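Local coordinates for uncharacterized protein (Thermus thermophilus HB8, PDB 6SCE) that probably acts as a DNA nuclease of Type III CRISPR defence, switched on when cyclic oligoadenylate binds its CARF region, at residues F164-A170 with F181-R185. Numbering follows the deposited sequence.
Sequences FPPGAQA and FVVHR
Gln169 and Val183 lock together as an antiparallel hydrogen-bonded pair: Gln169 N reaches Val183 O at 2.9 Å, and Val183 N returns to Gln169 O at 2.8 Å. A water at 2.9 Å from Val183 O gives that oxygen a second donor and also bonds Gln169 OE1, which takes a further hydrogen bond from Leu140 N. A second water bridges the two segments just beyond the strands, accepting from Arg185 N and donating weakly to Gly167 O. Pro165 to Ala168 form a type II turn, and Phe164, just before it, packs on Val182, on the sheet face shared with Ala170. CG1 of Val182, anti to its own backbone N (chi1 -176°), points into the middle of one face of the Phe164 ring, 3.5 Å from the centroid, and Tyr189 meets this ring edge-to-face. With an alanine at Phe164, Val182 CG1 would probably lose its aromatic seat and Tyr189 its stacking partner. The His184 imidazole is clasped between Pro165 CD over one face and Arg185 CG over the other, while Pro166 O lies 3.4 Å from CE1 at its edge. Polar pairing thus fixes the strand register, and CH-pi packing by Phe164 and Pro165 holds the preceding loop against strand 179-184.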
loop_
_atom_site.group_PDB
_atom_site.type_symbol
_atom_site.label_atom_id
_atom_site.label_comp_id
_atom_site.label_asym_id
_atom_site.label_seq_id
_atom_site.Cartn_x
_atom_site.Cartn_y
_atom_site.Cartn_z
ATOM N N PHE A 164 -25.183 5.753 -5.537
ATOM C CA PHE A 164 -25.094 5.143 -4.209
ATOM C C PHE A 164 -26.441 4.576 -3.758
ATOM O O PHE A 164 -27.497 5.120 -4.111
ATOM C CB PHE A 164 -24.616 6.172 -3.170
ATOM C CG PHE A 164 -23.125 6.390 -3.165
ATOM C CD1 PHE A 164 -22.550 7.310 -4.009
ATOM C CD2 PHE A 164 -22.290 5.648 -2.331
ATOM C CE1 PHE A 164 -21.179 7.508 -4.014
ATOM C CE2 PHE A 164 -20.930 5.842 -2.337
ATOM C CZ PHE A 164 -20.371 6.768 -3.175
ATOM N N PRO A 165 -26.413 3.512 -2.933
ATOM C CA PRO A 165 -27.656 3.053 -2.350
ATOM C C PRO A 165 -28.261 4.084 -1.413
ATOM O O PRO A 165 -27.604 5.074 -1.053
ATOM C CB PRO A 165 -27.243 1.780 -1.591
ATOM C CG PRO A 165 -25.966 1.367 -2.201
ATOM C CD PRO A 165 -25.289 2.664 -2.511
ATOM N N PRO A 166 -29.540 3.885 -1.045
ATOM C CA PRO A 166 -30.225 4.830 -0.164
ATOM C C PRO A 166 -29.484 5.020 1.157
ATOM O O PRO A 166 -28.906 4.075 1.680
ATOM C CB PRO A 166 -31.597 4.161 0.080
ATOM C CG PRO A 166 -31.817 3.294 -1.122
ATOM C CD PRO A 166 -30.441 2.814 -1.533
ATOM N N GLY A 167 -29.500 6.234 1.685
ATOM C CA GLY A 167 -28.938 6.467 2.994
ATOM C C GLY A 167 -27.600 7.171 2.975
ATOM O O GLY A 167 -27.175 7.665 4.001
ATOM N N ALA A 168 -26.956 7.267 1.809
ATOM C CA ALA A 168 -25.694 7.980 1.708
ATOM C C ALA A 168 -25.851 9.449 2.041
ATOM O O ALA A 168 -26.876 10.061 1.759
ATOM C CB ALA A 168 -25.096 7.831 0.318
ATOM N N GLN A 169 -24.813 10.015 2.630
ATOM C CA GLN A 169 -24.729 11.446 2.861
ATOM C C GLN A 169 -23.506 11.962 2.095
ATOM O O GLN A 169 -22.478 11.260 1.976
ATOM C CB GLN A 169 -24.509 11.746 4.349
ATOM C CG GLN A 169 -25.550 11.227 5.368
ATOM C CD GLN A 169 -24.972 11.285 6.803
ATOM O OE1 GLN A 169 -24.052 10.487 7.181
ATOM N NE2 GLN A 169 -25.470 12.252 7.608
ATOM N N ALA A 170 -23.559 13.200 1.631
ATOM C CA ALA A 170 -22.470 13.728 0.812
ATOM C C ALA A 170 -22.144 15.171 1.106
ATOM O O ALA A 170 -22.979 15.947 1.592
ATOM C CB ALA A 170 -22.777 13.542 -0.661
ATOM N N PHE A 181 -17.390 14.125 -1.512
ATOM C CA PHE A 181 -17.036 13.259 -0.397
ATOM C C PHE A 181 -18.314 12.605 0.093
ATOM O O PHE A 181 -19.222 13.299 0.584
ATOM C CB PHE A 181 -16.422 14.111 0.709
ATOM C CG PHE A 181 -15.918 13.302 1.875
ATOM C CD1 PHE A 181 -14.738 12.598 1.754
ATOM C CD2 PHE A 181 -16.613 13.274 3.081
ATOM C CE1 PHE A 181 -14.238 11.845 2.811
ATOM C CE2 PHE A 181 -16.116 12.533 4.147
ATOM C CZ PHE A 181 -14.942 11.817 4.007
ATOM N N VAL A 182 -18.424 11.285 -0.064
ATOM C CA VAL A 182 -19.641 10.577 0.251
ATOM C C VAL A 182 -19.372 9.642 1.448
ATOM O O VAL A 182 -18.370 8.925 1.482
ATOM C CB VAL A 182 -20.161 9.764 -0.979
ATOM C CG1 VAL A 182 -21.486 9.083 -0.703
ATOM C CG2 VAL A 182 -20.310 10.684 -2.203
ATOM N N VAL A 183 -20.254 9.680 2.427
ATOM C CA VAL A 183 -20.243 8.713 3.554
ATOM C C VAL A 183 -21.478 7.860 3.486
ATOM O O VAL A 183 -22.609 8.345 3.516
ATOM C CB VAL A 183 -20.096 9.396 4.908
ATOM C CG1 VAL A 183 -20.196 8.378 6.034
ATOM C CG2 VAL A 183 -18.771 10.145 4.958
ATOM N N HIS A 184 -21.254 6.575 3.340
ATOM C CA HIS A 184 -22.318 5.607 3.210
ATOM C C HIS A 184 -22.052 4.440 4.130
ATOM O O HIS A 184 -20.987 3.804 4.034
ATOM C CB HIS A 184 -22.381 5.099 1.793
ATOM C CG HIS A 184 -23.474 4.110 1.574
ATOM N ND1 HIS A 184 -24.808 4.457 1.624
ATOM C CD2 HIS A 184 -23.435 2.785 1.314
ATOM C CE1 HIS A 184 -25.541 3.379 1.416
ATOM N NE2 HIS A 184 -24.734 2.355 1.204
ATOM N N ARG A 185 -23.004 4.209 5.044
ATOM C CA ARG A 185 -22.980 3.129 6.025
ATOM C C ARG A 185 -21.616 3.093 6.743
ATOM O O ARG A 185 -20.997 2.049 6.889
ATOM C CB ARG A 185 -23.324 1.780 5.398
ATOM C CG ARG A 185 -24.720 1.774 4.746
ATOM C CD ARG A 185 -25.051 0.465 4.054
ATOM N NE ARG A 185 -25.228 -0.627 5.000
ATOM C CZ ARG A 185 -25.233 -1.930 4.683
ATOM N NH1 ARG A 185 -25.094 -2.347 3.425
ATOM N NH2 ARG A 185 -25.385 -2.841 5.640
HETATM O O HOH W 1 -25.515 5.427 4.970
HETATM O O HOH W 2 -24.008 8.329 6.004
#